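Local coordinates for protein erythromycin C-12 hydroxylase (PDB 2JJN) that hydroxylates the macrolactone ring of erythromycin D at C-12 to give erythromycin C, as a heme-dependent cytochrome P450 monooxygenase, at residues K198-C201 with A202-R205. The protein carries 2 engineered substitutions. Residues are numbered along the deposited sequence; the frame is centred on the assembly and turned at random. Where two conformers were deposited one is given.
Sequences KARC and AERR
Arg200 and Glu203, three residues apart on the same helix, lie side by side and join in a two-pronged salt bridge. Glu203 has two conformers and the paired grip belongs to the one given, so it is probably part-time. Arg200 grips the carboxylate side-on: NE donates to Glu203 OE1 over 2.8 Å, and NH2 of Arg200 reaches Glu203 OE2, also at 2.8 Å. Both bonds are nearly straight (173°) and leave in the guanidinium plane, yet they meet the oxygens from above the carboxylate plane, the two flat groups being turned 60° apart rather than coplanar as in an ideal bidentate pair. Bends at chi2 (-74°) and chi3 of Arg200 fold its long chain toward Glu203, whose shorter chain runs extended beyond CG. While this conformer is populated, the two bonds would hold the guanidinium's orientation. Opposite charges suit exposed Glu203 and partly exposed Arg200.

Four i+4 to i N-H to O=C bonds keep the backbone alpha-helical: Ala202 to Lys198, Glu203 to Ala199, Arg204 to Arg200, and Arg205 N to Cys201 O at 2.8 Å.

Cys201, small and only weakly polar, is buried against Ala231 and Ile213, while the compact methyl of Ala202 meets Asp228. Long, many-donor arginines suit reaching neighbouring chain: Arg204 NH2 hydrogen-bonds Gly153 O; Arg205 NH2 salt-bridges Asp228 and hydrogen-bonds Leu226 O. Thus the C-terminal turns of helix 180-206 pack through Cys201 on helices 212-218 and 228-259, and carry an i to i+3 salt bridge on another side.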
# COMPACT_ATOMS: atom_id res chain seq x y z
N LYS A 198 7.76 -2.49 20.65
CA LYS A 198 7.20 -2.36 22.01
C LYS A 198 8.27 -1.88 22.99
O LYS A 198 8.01 -1.05 23.89
CB LYS A 198 6.56 -3.66 22.46
CG LYS A 198 5.71 -3.49 23.72
CD LYS A 198 5.18 -4.83 24.19
CE LYS A 198 4.33 -4.66 25.41
NZ LYS A 198 4.07 -5.97 26.08
N ALA A 199 9.51 -2.38 22.81
CA ALA A 199 10.59 -1.93 23.66
C ALA A 199 10.92 -0.45 23.43
O ALA A 199 11.25 0.26 24.39
CB ALA A 199 11.84 -2.79 23.43
N ARG A 200 10.84 -0.01 22.17
CA ARG A 200 11.04 1.40 21.85
C ARG A 200 9.92 2.24 22.44
O ARG A 200 10.19 3.34 22.95
CB ARG A 200 11.19 1.63 20.34
CG ARG A 200 12.21 0.69 19.67
CD ARG A 200 13.67 1.07 20.00
NE ARG A 200 14.16 0.58 21.29
CZ ARG A 200 14.39 -0.69 21.60
NH1 ARG A 200 14.12 -1.67 20.74
NH2 ARG A 200 14.88 -1.00 22.80
N CYS A 201 8.69 1.76 22.38
CA CYS A 201 7.58 2.49 23.04
C CYS A 201 7.81 2.67 24.55
O CYS A 201 7.60 3.76 25.14
CB CYS A 201 6.28 1.75 22.82
SG CYS A 201 5.66 1.83 21.12
N ALA A 202 8.23 1.58 25.21
CA ALA A 202 8.53 1.68 26.64
C ALA A 202 9.63 2.73 26.89
O ALA A 202 9.61 3.45 27.91
CB ALA A 202 8.92 0.31 27.21
N GLU A 203 10.62 2.77 26.00
CA GLU A 203 11.72 3.71 26.16
C GLU A 203 11.24 5.16 26.03
O GLU A 203 11.67 6.05 26.83
CB GLU A 203 12.80 3.35 25.12
CG GLU A 203 13.63 2.16 25.57
CD GLU A 203 14.66 1.77 24.53
OE1 GLU A 203 14.65 2.36 23.44
OE2 GLU A 203 15.48 0.89 24.83
N ARG A 204 10.36 5.39 25.07
CA ARG A 204 9.84 6.78 24.91
C ARG A 204 8.89 7.12 26.02
O ARG A 204 8.79 8.31 26.44
CB ARG A 204 9.19 6.97 23.54
CG ARG A 204 10.20 6.81 22.40
CD ARG A 204 11.39 7.74 22.53
NE ARG A 204 12.21 7.60 21.32
CZ ARG A 204 13.35 8.25 21.07
NH1 ARG A 204 13.83 9.12 21.93
NH2 ARG A 204 13.99 8.03 19.92
N ARG A 205 8.16 6.13 26.55
CA ARG A 205 7.31 6.42 27.74
C ARG A 205 8.21 6.85 28.91
O ARG A 205 7.85 7.72 29.74
CB ARG A 205 6.49 5.15 28.08
CG ARG A 205 5.31 5.43 29.06
CD ARG A 205 4.51 4.13 29.38
NE ARG A 205 3.89 3.60 28.17
CZ ARG A 205 2.72 4.03 27.70
NH1 ARG A 205 1.97 4.90 28.43
NH2 ARG A 205 2.28 3.50 26.55